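Local coordinates for protein bifunctional cytochrome P450/NADPH--P450 reductase (Deinococcus aerius, PDB 7F3H) that probably hydroxylates organic substrates at its heme iron, drawing electrons from NADPH through a fused reductase domain, at residues A[83-88]-A[181-186]; A[122-127]-A[305-310]; A[217-222]-A[259-264]; A[313-318]-A[418-423]. All blocks are in the same frame, centred on the assembly; numbering follows the deposited sequence.

Contact 1 (A[83-88]-A[181-186]); sequences RNLGGD and ARAMHH. With SO4 (sulfate ion), chain G.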
loop_
_atom_site.group_PDB
_atom_site.type_symbol
_atom_site.label_atom_id
_atom_site.label_comp_id
_atom_site.label_asym_id
_atom_site.label_seq_id
_atom_site.Cartn_x
_atom_site.Cartn_y
_atom_site.Cartn_z
ATOM N N ARG A 83 6.100 11.515 -9.258
ATOM C CA ARG A 83 5.227 12.556 -9.784
ATOM C C ARG A 83 5.175 12.562 -11.311
ATOM O O ARG A 83 4.180 13.036 -11.871
ATOM C CB ARG A 83 5.649 13.938 -9.272
ATOM C CG ARG A 83 4.626 15.041 -9.641
ATOM C CD ARG A 83 4.847 16.330 -8.884
ATOM N NE ARG A 83 3.990 17.397 -9.390
ATOM C CZ ARG A 83 3.331 18.264 -8.620
ATOM N NH1 ARG A 83 3.428 18.196 -7.290
ATOM N NH2 ARG A 83 2.589 19.215 -9.176
ATOM N N ASN A 84 6.212 12.039 -11.994
ATOM C CA ASN A 84 6.195 11.965 -13.459
ATOM C C ASN A 84 4.913 11.350 -13.972
ATOM O O ASN A 84 4.425 11.721 -15.045
ATOM C CB ASN A 84 7.344 11.110 -14.003
ATOM C CG ASN A 84 8.683 11.745 -13.838
ATOM O OD1 ASN A 84 8.800 12.967 -13.754
ATOM N ND2 ASN A 84 9.719 10.921 -13.809
ATOM N N LEU A 85 4.327 10.458 -13.202
ATOM C CA LEU A 85 3.050 9.892 -13.565
ATOM C C LEU A 85 1.929 10.175 -12.577
ATOM O O LEU A 85 0.757 10.063 -12.960
ATOM C CB LEU A 85 3.252 8.393 -13.901
ATOM C CG LEU A 85 3.762 7.232 -13.047
ATOM C CD1 LEU A 85 3.426 5.830 -13.568
ATOM C CD2 LEU A 85 5.302 7.366 -13.181
ATOM N N GLY A 86 2.229 10.685 -11.386
ATOM C CA GLY A 86 1.139 11.080 -10.502
ATOM C C GLY A 86 0.591 12.491 -10.670
ATOM O O GLY A 86 -0.547 12.770 -10.277
ATOM N N GLY A 87 1.423 13.388 -11.215
ATOM C CA GLY A 87 1.108 14.789 -11.400
ATOM C C GLY A 87 0.801 15.456 -10.081
ATOM O O GLY A 87 1.397 15.155 -9.036
ATOM N N ASP A 88 -0.195 16.330 -10.092
ATOM C CA ASP A 88 -0.649 16.923 -8.849
ATOM C C ASP A 88 -1.900 16.211 -8.340
ATOM O O ASP A 88 -2.824 16.838 -7.824
ATOM C CB ASP A 88 -0.850 18.434 -8.996
ATOM C CG ASP A 88 -1.839 18.813 -10.067
ATOM O OD1 ASP A 88 -2.507 17.927 -10.653
ATOM O OD2 ASP A 88 -1.940 20.032 -10.331
ATOM N N ALA A 181 3.231 -1.047 -15.406
ATOM C CA ALA A 181 4.276 -1.820 -14.740
ATOM C C ALA A 181 5.669 -1.326 -15.140
ATOM O O ALA A 181 6.521 -1.062 -14.278
ATOM C CB ALA A 181 4.107 -3.318 -15.049
ATOM N N ARG A 182 5.904 -1.186 -16.448
ATOM C CA ARG A 182 7.179 -0.689 -16.951
ATOM C C ARG A 182 7.506 0.677 -16.362
ATOM O O ARG A 182 8.631 0.907 -15.901
ATOM C CB ARG A 182 7.138 -0.606 -18.480
ATOM C CG ARG A 182 7.125 -1.929 -19.229
ATOM C CD ARG A 182 7.430 -1.706 -20.739
ATOM N NE ARG A 182 6.411 -0.880 -21.380
ATOM C CZ ARG A 182 5.300 -1.381 -21.927
ATOM N NH1 ARG A 182 5.081 -2.693 -21.917
ATOM N NH2 ARG A 182 4.402 -0.581 -22.494
ATOM N N ALA A 183 6.539 1.611 -16.404
ATOM C CA ALA A 183 6.784 2.972 -15.916
ATOM C C ALA A 183 7.109 2.969 -14.427
ATOM O O ALA A 183 7.998 3.704 -13.984
ATOM C CB ALA A 183 5.599 3.902 -16.225
ATOM N N MET A 184 6.352 2.197 -13.628
ATOM C CA MET A 184 6.623 2.088 -12.186
ATOM C C MET A 184 8.039 1.577 -11.924
ATOM O O MET A 184 8.805 2.162 -11.131
ATOM C CB MET A 184 5.585 1.178 -11.538
ATOM C CG MET A 184 4.200 1.837 -11.423
ATOM S SD MET A 184 4.258 3.207 -10.250
ATOM C CE MET A 184 3.779 2.316 -8.754
ATOM N N HIS A 185 8.408 0.477 -12.583
ATOM C CA HIS A 185 9.761 -0.041 -12.424
ATOM C C HIS A 185 10.814 1.012 -12.789
ATOM O O HIS A 185 11.786 1.239 -12.045
ATOM C CB HIS A 185 9.936 -1.292 -13.279
ATOM C CG HIS A 185 11.313 -1.867 -13.211
ATOM N ND1 HIS A 185 11.756 -2.618 -12.139
ATOM C CD2 HIS A 185 12.368 -1.751 -14.054
ATOM C CE1 HIS A 185 13.012 -2.978 -12.348
ATOM N NE2 HIS A 185 13.408 -2.459 -13.498
ATOM N N HIS A 186 10.633 1.676 -13.933
ATOM C CA HIS A 186 11.618 2.663 -14.362
ATOM C C HIS A 186 11.673 3.847 -13.403
ATOM O O HIS A 186 12.751 4.415 -13.169
ATOM C CB HIS A 186 11.306 3.126 -15.785
ATOM C CG HIS A 186 12.435 3.855 -16.428
ATOM N ND1 HIS A 186 12.449 5.224 -16.575
ATOM C CD2 HIS A 186 13.620 3.408 -16.910
ATOM C CE1 HIS A 186 13.579 5.586 -17.155
ATOM N NE2 HIS A 186 14.306 4.501 -17.370
HETATM S S SO4 G . 2.539 19.074 -13.000
HETATM O O1 SO4 G . 2.392 19.132 -14.470
HETATM O O2 SO4 G . 3.197 17.802 -12.574
HETATM O O3 SO4 G . 3.364 20.218 -12.565
HETATM O O4 SO4 G . 1.195 19.224 -12.389
#

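Contact 2 (A[122-127]-A[305-310]); sequences QMLEVA and AVPTYD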
loop_
_atom_site.group_PDB
_atom_site.type_symbol
_atom_site.label_atom_id
_atom_site.label_comp_id
_atom_site.label_asym_id
_atom_site.label_seq_id
_atom_site.Cartn_x
_atom_site.Cartn_y
_atom_site.Cartn_z
ATOM N N GLN A 122 -18.751 -4.206 -7.491
ATOM C CA GLN A 122 -17.574 -4.151 -8.354
ATOM C C GLN A 122 -16.434 -4.972 -7.764
ATOM O O GLN A 122 -15.859 -5.832 -8.443
ATOM C CB GLN A 122 -17.158 -2.696 -8.577
ATOM C CG GLN A 122 -18.309 -1.817 -9.082
ATOM C CD GLN A 122 -18.289 -0.419 -8.478
ATOM O OE1 GLN A 122 -17.254 0.055 -7.995
ATOM N NE2 GLN A 122 -19.452 0.230 -8.456
ATOM N N MET A 123 -16.133 -4.775 -6.479
ATOM C CA MET A 123 -15.129 -5.615 -5.834
ATOM C C MET A 123 -15.503 -7.085 -5.989
ATOM O O MET A 123 -14.667 -7.932 -6.354
ATOM C CB MET A 123 -14.987 -5.242 -4.360
ATOM C CG MET A 123 -14.672 -3.769 -4.101
ATOM S SD MET A 123 -14.777 -3.472 -2.309
ATOM C CE MET A 123 -13.661 -2.092 -2.072
ATOM N N LEU A 124 -16.775 -7.404 -5.739
ATOM C CA LEU A 124 -17.189 -8.797 -5.823
ATOM C C LEU A 124 -17.007 -9.322 -7.236
ATOM O O LEU A 124 -16.515 -10.446 -7.436
ATOM C CB LEU A 124 -18.634 -8.949 -5.349
ATOM C CG LEU A 124 -19.334 -10.312 -5.375
ATOM C CD1 LEU A 124 -18.803 -11.314 -4.316
ATOM C CD2 LEU A 124 -20.826 -10.055 -5.176
ATOM N N GLU A 125 -17.301 -8.495 -8.236
ATOM C CA GLU A 125 -17.172 -8.990 -9.599
ATOM C C GLU A 125 -15.754 -9.465 -9.831
ATOM O O GLU A 125 -15.526 -10.539 -10.406
ATOM C CB GLU A 125 -17.562 -7.916 -10.611
ATOM C CG GLU A 125 -17.437 -8.369 -12.087
ATOM C CD GLU A 125 -17.689 -7.213 -13.064
ATOM O OE1 GLU A 125 -18.676 -6.448 -12.870
ATOM O OE2 GLU A 125 -16.882 -7.050 -14.010
ATOM N N VAL A 126 -14.778 -8.670 -9.374
ATOM C CA VAL A 126 -13.398 -9.043 -9.622
ATOM C C VAL A 126 -13.015 -10.240 -8.751
ATOM O O VAL A 126 -12.423 -11.211 -9.242
ATOM C CB VAL A 126 -12.471 -7.831 -9.416
ATOM C CG1 VAL A 126 -11.054 -8.240 -9.657
ATOM C CG2 VAL A 126 -12.848 -6.684 -10.369
ATOM N N ALA A 127 -13.412 -10.222 -7.467
ATOM C CA ALA A 127 -13.023 -11.295 -6.558
ATOM C C ALA A 127 -13.491 -12.651 -7.089
ATOM O O ALA A 127 -12.711 -13.623 -7.136
ATOM C CB ALA A 127 -13.564 -11.009 -5.154
ATOM N N ALA A 305 -22.985 -19.781 -0.692
ATOM C CA ALA A 305 -23.594 -18.480 -0.468
ATOM C C ALA A 305 -22.680 -17.354 -0.923
ATOM O O ALA A 305 -21.471 -17.374 -0.689
ATOM C CB ALA A 305 -23.928 -18.307 1.012
ATOM N N VAL A 306 -23.282 -16.368 -1.566
ATOM C CA VAL A 306 -22.579 -15.211 -2.102
ATOM C C VAL A 306 -22.712 -14.093 -1.073
ATOM O O VAL A 306 -23.835 -13.785 -0.662
ATOM C CB VAL A 306 -23.178 -14.787 -3.462
ATOM C CG1 VAL A 306 -22.544 -13.547 -3.990
ATOM C CG2 VAL A 306 -23.072 -15.908 -4.486
ATOM N N PRO A 307 -21.622 -13.478 -0.637
ATOM C CA PRO A 307 -21.719 -12.448 0.396
ATOM C C PRO A 307 -22.312 -11.159 -0.160
ATOM O O PRO A 307 -22.379 -10.937 -1.376
ATOM C CB PRO A 307 -20.262 -12.244 0.846
ATOM C CG PRO A 307 -19.415 -12.682 -0.335
ATOM C CD PRO A 307 -20.224 -13.761 -1.040
ATOM N N THR A 308 -22.835 -10.352 0.773
ATOM C CA THR A 308 -23.145 -8.939 0.580
ATOM C C THR A 308 -22.098 -8.100 1.309
ATOM O O THR A 308 -21.199 -8.627 1.976
ATOM C CB THR A 308 -24.518 -8.558 1.131
ATOM O OG1 THR A 308 -24.473 -8.669 2.556
ATOM C CG2 THR A 308 -25.641 -9.411 0.537
ATOM N N TYR A 309 -22.200 -6.776 1.133
ATOM C CA TYR A 309 -21.389 -5.863 1.936
ATOM C C TYR A 309 -21.650 -6.062 3.426
ATOM O O TYR A 309 -20.734 -5.914 4.251
ATOM C CB TYR A 309 -21.643 -4.421 1.508
ATOM C CG TYR A 309 -21.017 -3.381 2.397
ATOM C CD1 TYR A 309 -19.653 -3.098 2.327
ATOM C CD2 TYR A 309 -21.795 -2.652 3.300
ATOM C CE1 TYR A 309 -19.072 -2.117 3.143
ATOM C CE2 TYR A 309 -21.220 -1.674 4.117
ATOM C CZ TYR A 309 -19.867 -1.416 4.030
ATOM O OH TYR A 309 -19.317 -0.464 4.839
ATOM N N ASP A 310 -22.898 -6.383 3.787
ATOM C CA ASP A 310 -23.210 -6.683 5.179
ATOM C C ASP A 310 -22.391 -7.862 5.672
ATOM O O ASP A 310 -21.898 -7.859 6.810
ATOM C CB ASP A 310 -24.704 -6.970 5.343
ATOM C CG ASP A 310 -25.184 -6.738 6.766
ATOM O OD1 ASP A 310 -24.999 -5.589 7.234
ATOM O OD2 ASP A 310 -25.699 -7.694 7.417
#

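Contact 3 (A[217-222]-A[259-264]); sequences ELVDEV and YQVMTF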
loop_
_atom_site.group_PDB
_atom_site.type_symbol
_atom_site.label_atom_id
_atom_site.label_comp_id
_atom_site.label_asym_id
_atom_site.label_seq_id
_atom_site.Cartn_x
_atom_site.Cartn_y
_atom_site.Cartn_z
ATOM N N GLU A 217 -3.203 9.001 -22.549
ATOM C CA GLU A 217 -4.104 8.948 -23.700
ATOM C C GLU A 217 -5.333 8.093 -23.426
ATOM O O GLU A 217 -6.459 8.501 -23.738
ATOM C CB GLU A 217 -3.370 8.447 -24.947
ATOM C CG GLU A 217 -2.602 9.551 -25.678
ATOM C CD GLU A 217 -3.520 10.562 -26.377
ATOM O OE1 GLU A 217 -4.315 10.136 -27.260
ATOM O OE2 GLU A 217 -3.435 11.779 -26.031
ATOM N N LEU A 218 -5.133 6.855 -22.960
ATOM C CA LEU A 218 -6.290 6.009 -22.686
ATOM C C LEU A 218 -7.223 6.674 -21.679
ATOM O O LEU A 218 -8.450 6.732 -21.890
ATOM C CB LEU A 218 -5.839 4.642 -22.176
ATOM C CG LEU A 218 -6.899 3.567 -21.868
ATOM C CD1 LEU A 218 -6.337 2.143 -22.089
ATOM C CD2 LEU A 218 -7.517 3.715 -20.436
ATOM N N VAL A 219 -6.659 7.194 -20.575
ATOM C CA VAL A 219 -7.532 7.721 -19.529
ATOM C C VAL A 219 -8.267 8.964 -20.040
ATOM O O VAL A 219 -9.482 9.081 -19.889
ATOM C CB VAL A 219 -6.754 7.990 -18.220
ATOM C CG1 VAL A 219 -7.637 8.712 -17.234
ATOM C CG2 VAL A 219 -6.248 6.679 -17.574
ATOM N N ASP A 220 -7.542 9.891 -20.671
ATOM C CA ASP A 220 -8.107 11.072 -21.338
ATOM C C ASP A 220 -9.263 10.760 -22.288
ATOM O O ASP A 220 -10.269 11.457 -22.315
ATOM C CB ASP A 220 -7.020 11.763 -22.144
ATOM C CG ASP A 220 -6.035 12.509 -21.269
ATOM O OD1 ASP A 220 -6.328 12.744 -20.079
ATOM O OD2 ASP A 220 -4.944 12.852 -21.809
ATOM N N GLU A 221 -9.104 9.725 -23.072
ATOM C CA GLU A 221 -10.087 9.230 -23.998
ATOM C C GLU A 221 -11.353 8.789 -23.253
ATOM O O GLU A 221 -12.459 9.294 -23.524
ATOM C CB GLU A 221 -9.201 8.197 -24.702
ATOM C CG GLU A 221 -9.233 7.250 -25.868
ATOM C CD GLU A 221 -9.872 5.794 -25.695
ATOM O OE1 GLU A 221 -10.001 5.253 -24.503
ATOM O OE2 GLU A 221 -10.132 5.105 -26.806
ATOM N N VAL A 222 -11.191 7.983 -22.211
ATOM C CA VAL A 222 -12.333 7.628 -21.367
ATOM C C VAL A 222 -13.012 8.892 -20.835
ATOM O O VAL A 222 -14.256 9.000 -20.825
ATOM C CB VAL A 222 -11.885 6.699 -20.215
ATOM C CG1 VAL A 222 -12.864 6.656 -19.004
ATOM C CG2 VAL A 222 -11.536 5.360 -20.772
ATOM N N TYR A 259 -4.958 12.643 -13.564
ATOM C CA TYR A 259 -3.931 12.466 -12.542
ATOM C C TYR A 259 -4.455 11.657 -11.354
ATOM O O TYR A 259 -3.778 10.738 -10.874
ATOM C CB TYR A 259 -3.434 13.827 -12.083
ATOM C CG TYR A 259 -2.405 14.414 -12.997
ATOM C CD1 TYR A 259 -1.543 13.592 -13.731
ATOM C CD2 TYR A 259 -2.265 15.795 -13.129
ATOM C CE1 TYR A 259 -0.590 14.142 -14.575
ATOM C CE2 TYR A 259 -1.304 16.336 -13.971
ATOM C CZ TYR A 259 -0.479 15.508 -14.681
ATOM O OH TYR A 259 0.465 16.060 -15.496
ATOM N N GLN A 260 -5.683 11.931 -10.913
ATOM C CA GLN A 260 -6.247 11.165 -9.804
ATOM C C GLN A 260 -6.460 9.708 -10.201
ATOM O O GLN A 260 -6.202 8.799 -9.400
ATOM C CB GLN A 260 -7.570 11.774 -9.321
ATOM C CG GLN A 260 -7.517 13.246 -8.845
ATOM C CD GLN A 260 -6.435 13.555 -7.811
ATOM O OE1 GLN A 260 -5.904 12.659 -7.133
ATOM N NE2 GLN A 260 -6.097 14.840 -7.692
ATOM N N VAL A 261 -6.960 9.461 -11.419
ATOM C CA VAL A 261 -7.119 8.073 -11.869
ATOM C C VAL A 261 -5.774 7.342 -11.849
ATOM O O VAL A 261 -5.642 6.221 -11.311
ATOM C CB VAL A 261 -7.785 8.028 -13.256
ATOM C CG1 VAL A 261 -7.588 6.649 -13.899
ATOM C CG2 VAL A 261 -9.256 8.407 -13.128
ATOM N N MET A 262 -4.748 7.978 -12.426
ATOM C CA MET A 262 -3.405 7.403 -12.386
ATOM C C MET A 262 -2.972 7.150 -10.944
ATOM O O MET A 262 -2.379 6.116 -10.643
ATOM C CB MET A 262 -2.400 8.325 -13.086
ATOM C CG MET A 262 -2.529 8.434 -14.614
ATOM S SD MET A 262 -2.540 6.845 -15.451
ATOM C CE MET A 262 -0.992 6.102 -14.865
ATOM N N THR A 263 -3.317 8.072 -10.037
ATOM C CA THR A 263 -2.935 7.999 -8.631
ATOM C C THR A 263 -3.573 6.787 -7.953
ATOM O O THR A 263 -2.904 6.043 -7.226
ATOM C CB THR A 263 -3.338 9.322 -7.941
ATOM O OG1 THR A 263 -2.643 10.405 -8.563
ATOM C CG2 THR A 263 -2.982 9.340 -6.466
ATOM N N PHE A 264 -4.888 6.608 -8.135
ATOM C CA PHE A 264 -5.558 5.393 -7.656
ATOM C C PHE A 264 -4.781 4.144 -8.048
ATOM O O PHE A 264 -4.590 3.238 -7.224
ATOM C CB PHE A 264 -6.993 5.293 -8.180
ATOM C CG PHE A 264 -7.850 6.463 -7.845
ATOM C CD1 PHE A 264 -7.513 7.328 -6.810
ATOM C CD2 PHE A 264 -8.974 6.732 -8.598
ATOM C CE1 PHE A 264 -8.291 8.445 -6.535
ATOM C CE2 PHE A 264 -9.751 7.842 -8.333
ATOM C CZ PHE A 264 -9.411 8.696 -7.286
#

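Contact 4 (A[313-318]-A[418-423]); sequences MRLDVI and ALLLIL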
loop_
_atom_site.group_PDB
_atom_site.type_symbol
_atom_site.label_atom_id
_atom_site.label_comp_id
_atom_site.label_asym_id
_atom_site.label_seq_id
_atom_site.Cartn_x
_atom_site.Cartn_y
_atom_site.Cartn_z
ATOM N N MET A 313 -19.077 -6.676 6.634
ATOM C CA MET A 313 -19.062 -5.847 7.831
ATOM C C MET A 313 -19.360 -6.658 9.088
ATOM O O MET A 313 -19.030 -6.218 10.192
ATOM C CB MET A 313 -20.056 -4.686 7.688
ATOM C CG MET A 313 -19.711 -3.727 6.542
ATOM S SD MET A 313 -17.930 -3.294 6.473
ATOM C CE MET A 313 -17.635 -2.570 8.082
ATOM N N ARG A 314 -19.902 -7.861 8.940
ATOM C CA ARG A 314 -20.111 -8.745 10.074
ATOM C C ARG A 314 -18.881 -9.564 10.425
ATOM O O ARG A 314 -18.918 -10.302 11.406
ATOM C CB ARG A 314 -21.286 -9.688 9.793
ATOM C CG ARG A 314 -22.646 -8.993 9.926
ATOM C CD ARG A 314 -23.766 -9.849 9.392
ATOM N NE ARG A 314 -24.201 -10.837 10.378
ATOM C CZ ARG A 314 -24.873 -11.949 10.084
ATOM N NH1 ARG A 314 -25.204 -12.224 8.825
ATOM N NH2 ARG A 314 -25.225 -12.791 11.050
ATOM N N LEU A 315 -17.797 -9.446 9.651
ATOM C CA LEU A 315 -16.559 -10.167 9.917
ATOM C C LEU A 315 -15.844 -9.626 11.151
ATOM O O LEU A 315 -15.880 -8.426 11.434
ATOM C CB LEU A 315 -15.616 -10.037 8.739
ATOM C CG LEU A 315 -15.969 -10.703 7.426
ATOM C CD1 LEU A 315 -14.917 -10.230 6.460
ATOM C CD2 LEU A 315 -15.972 -12.201 7.564
ATOM N N ASP A 316 -15.141 -10.530 11.866
ATOM C CA ASP A 316 -14.342 -10.140 13.032
ATOM C C ASP A 316 -12.905 -10.658 12.974
ATOM O O ASP A 316 -11.944 -9.883 13.128
ATOM C CB ASP A 316 -14.966 -10.640 14.334
ATOM C CG ASP A 316 -14.000 -10.562 15.470
ATOM O OD1 ASP A 316 -13.422 -9.468 15.682
ATOM O OD2 ASP A 316 -13.748 -11.589 16.100
ATOM N N VAL A 317 -12.754 -11.973 12.758
ATOM C CA VAL A 317 -11.428 -12.574 12.686
ATOM C C VAL A 317 -10.635 -11.992 11.510
ATOM O O VAL A 317 -9.495 -11.543 11.671
ATOM C CB VAL A 317 -11.556 -14.107 12.563
ATOM C CG1 VAL A 317 -10.201 -14.756 12.250
ATOM C CG2 VAL A 317 -12.168 -14.691 13.830
ATOM N N ILE A 318 -11.236 -11.975 10.314
ATOM C CA ILE A 318 -10.507 -11.569 9.102
ATOM C C ILE A 318 -10.028 -10.114 9.179
ATOM O O ILE A 318 -8.855 -9.855 8.865
ATOM C CB ILE A 318 -11.351 -11.871 7.864
ATOM C CG1 ILE A 318 -11.275 -13.371 7.534
ATOM C CG2 ILE A 318 -10.962 -11.027 6.682
ATOM C CD1 ILE A 318 -12.126 -13.775 6.331
ATOM N N ALA A 418 -11.858 -10.511 -0.600
ATOM C CA ALA A 418 -11.030 -11.490 -1.292
ATOM C C ALA A 418 -10.755 -12.675 -0.382
ATOM O O ALA A 418 -10.912 -13.834 -0.786
ATOM C CB ALA A 418 -9.721 -10.846 -1.761
ATOM N N LEU A 419 -10.349 -12.392 0.859
ATOM C CA LEU A 419 -9.997 -13.460 1.788
ATOM C C LEU A 419 -11.212 -14.317 2.110
ATOM O O LEU A 419 -11.130 -15.552 2.130
ATOM C CB LEU A 419 -9.404 -12.842 3.061
ATOM C CG LEU A 419 -7.898 -12.524 2.982
ATOM C CD1 LEU A 419 -7.350 -11.584 4.098
ATOM C CD2 LEU A 419 -7.108 -13.829 2.953
ATOM N N LEU A 420 -12.350 -13.663 2.362
ATOM C CA LEU A 420 -13.604 -14.353 2.620
ATOM C C LEU A 420 -13.928 -15.346 1.513
ATOM O O LEU A 420 -14.183 -16.530 1.771
ATOM C CB LEU A 420 -14.723 -13.309 2.757
ATOM C CG LEU A 420 -16.151 -13.796 2.990
ATOM C CD1 LEU A 420 -16.211 -14.629 4.265
ATOM C CD2 LEU A 420 -17.082 -12.623 3.045
ATOM N N LEU A 421 -13.874 -14.891 0.260
ATOM C CA LEU A 421 -14.241 -15.784 -0.831
ATOM C C LEU A 421 -13.206 -16.895 -1.017
ATOM O O LEU A 421 -13.566 -18.070 -1.185
ATOM C CB LEU A 421 -14.418 -14.972 -2.109
ATOM C CG LEU A 421 -15.688 -14.127 -2.288
ATOM C CD1 LEU A 421 -15.662 -13.423 -3.657
ATOM C CD2 LEU A 421 -16.973 -14.955 -2.113
ATOM N N ILE A 422 -11.918 -16.551 -0.923
ATOM C CA ILE A 422 -10.846 -17.532 -1.098
ATOM C C ILE A 422 -10.976 -18.648 -0.073
ATOM O O ILE A 422 -10.923 -19.838 -0.410
ATOM C CB ILE A 422 -9.475 -16.835 -1.008
ATOM C CG1 ILE A 422 -9.212 -16.074 -2.304
ATOM C CG2 ILE A 422 -8.315 -17.843 -0.698
ATOM C CD1 ILE A 422 -8.039 -15.147 -2.206
ATOM N N LEU A 423 -11.161 -18.277 1.196
ATOM C CA LEU A 423 -11.216 -19.281 2.241
ATOM C C LEU A 423 -12.540 -20.023 2.198
ATOM O O LEU A 423 -12.600 -21.192 2.596
ATOM C CB LEU A 423 -10.969 -18.642 3.607
ATOM C CG LEU A 423 -9.573 -18.040 3.889
ATOM C CD1 LEU A 423 -9.518 -17.553 5.318
ATOM C CD2 LEU A 423 -8.409 -18.998 3.633
#

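Contact 1 (A[83-88]-A[181-186])
Leu85 meets segment 181-186 of helix 175-190 through one methyl: CD1 lies 3.9 Å from Ala183 CB and 4.3 Å from Met184 SD. In cytochrome P450 terms this is the short B' helix packed on the F helix, two elements that commonly line the way to the active site. The side chain of Met184 is about 11 Å from the heme, so the contact is buried on the heme side of the fold. Leu85 holds CG between its backbone N and carbonyl carbon (chi1 61°), which sends CD1 out toward the F helix. The CB of Met184 points away from Leu85, and the bend of the chain brings SD back to it. Around this apolar spot, Leu85 also packs on Tyr208 of helix 199-227 and Ile266 of helix 254-285.

Behind Leu85 the B' helix ends at Gly86, and Gly87, with phi 60°, turns the chain away; its N still bonds to Arg83 O at 2.9 Å. The Arg83 guanidinium lies beside this turn, with Gly87 O 3.4 Å above one face, offset toward its rim, and its NH1 makes a salt bridge to Glu97. At the guanidinium edge sits a sulfate, probably from the crystallisation liquor, which Arg83 NE holds by a nearly straight but weak bond to O2, 3.3 Å long at 168°.

Contact 2 (A[122-127]-A[305-310])
Leu124 supplies all of the helix side of this contact, and its partners are Val306 and Pro307 in the loop leading into the short helix 309-313. The meeting is apolar and uses both methyls of the leucine. CD2 lies against Val306 CG1 at 4.1 Å, with the two side chains crossing at about a right angle, while CD1 lies against the proline ring, 4.3 Å from Pro307 CG. Leu124 stretches away from its own helix with CG anti to the backbone N (chi1 178°), which carries both methyls to the loop. CD2 also comes within 4.2 Å of Pro307 O, a van der Waals approach to the backbone. Pro307 is buried while Val306 is exposed, so the patch runs from the protein interior out to its surface.

Polar bonds flank the patch. Tyr309 OH bonds to Gln113 NE2, on the same helix as Leu124. Thr308, at the N-cap of helix 309-313, caps a backbone N of the first turn with its side chain, and its own N is bonded to Thr311 OG1, in the manner of a capping box. Glu125 makes a salt bridge to Arg164.

In the P450 fold these are the D helix and the approach to J'. The L helix 408-425 packs against both, with Leu421 touching Ala127 and Pro307, while helix 144-161 covers Val126 of the D helix.

Contact 3 (A[217-222]-A[259-264])
On the helix whose Val261 and Met262 pack against Val219, the carbonyl oxygen of Tyr259 is gripped twice by Thr263. Thr263 OG1 donates to Tyr259 O at 2.6 Å, coming from above the carbonyl plane, 42° out of it, and Thr263 N gives the ordinary helical bond to the same oxygen at 2.8 Å. The buried hydroxyl is thus satisfied within its own turn, and Thr263 also touches the heme. Helix 254-285 is the long central helix of the cytochrome P450 fold, which runs past the distal side of the heme; helix 199-227 is the G helix lying across it.

The two helices meet through Val219 and Val261, which point at each other tip to tip. Val261 CG1 fits against both branches of Val219, 3.9 Å from CG1 and 3.9 Å from CG2. Val219 CG2 further touches Met262 SD at 4.3 Å; the bends at the start of the methionine chain (chi1 -70°, chi2 -53°) put the sulfur there. Phe176 of the F helix also covers Val219, and Phe161 covers Val261. Beside the patch, Asp220 of the G helix makes a salt bridge to Arg258 of the central helix.

Since the touching atoms are aliphatic carbons and a thioether sulfur, dispersion and shape hold the helices here, and a directional link between them comes from the Asp220-Arg258 salt bridge.

Contact 4 (A[313-318]-A[418-423])
Ile318 CD1 rests on the face of the flat peptide group joining Leu419 to Leu420, almost directly above Leu420 N at 4.0 Å. No ring enters the contact, so this peptide is the one flat group that takes part in the touching. The same methyl lies 4.4 Å from Leu420 CB. The other branch of the isoleucine, CG2, points to the neighbouring residue and stands 4.3 Å from Leu419 CB. Ile318 reaches both because CG1 is set beside its backbone N and CG2 beside its carbonyl carbon (chi1 -78°), spreading the two branches over the helix surface.

One step further along, Leu315 meets the end of Leu420, CD2 to CD1 at 4.1 Å, the two side chains crossing at a slant. Leu420 extends with CG anti to its N (chi1 178°), which carries its methyls outward past Ile318 to Leu315.

In the cytochrome P450 fold this is the first turn of the K helix, 317-329, and the loop just before it, packed on the L helix, 408-425, which follows the heme-ligand loop on the proximal side. The side chain of Leu419 is about 12 Å from the heme, and it also touches Leu276 and Leu280 of helix 254-285.

The start of the K helix is anchored by Glu296 of helix 287-300, whose carboxylate accepts from the N atoms of Asp316, Val317 and Ile318. Asp316 occupies the N-cap position, though its side chain makes no capping bond; OD2 instead forms a salt bridge to Arg320.

Overall arrangement
Contacts 1 and 3 form one cluster, their centres 12 Å apart, where helices 175-190 and 199-227 close over helix 254-285; Leu85 O of contact 1 lies 3.6 Å from Met262 CB of contact 3. Contacts 2 and 4 make a second cluster, 11 Å between centres, in which Pro307 CB of contact 2 lies 3.9 Å from Leu420 CD2 of contact 4. Contacts 1 and 4 lie on opposite sides of the chain's centre. Contacts 1, 3 and 4 are buried, whereas contact 2 runs out to the surface. All four are apolar: sulfur joins in contacts 1 and 3, leucine and isoleucine branches fill contact 4, and a proline ring enters contact 2.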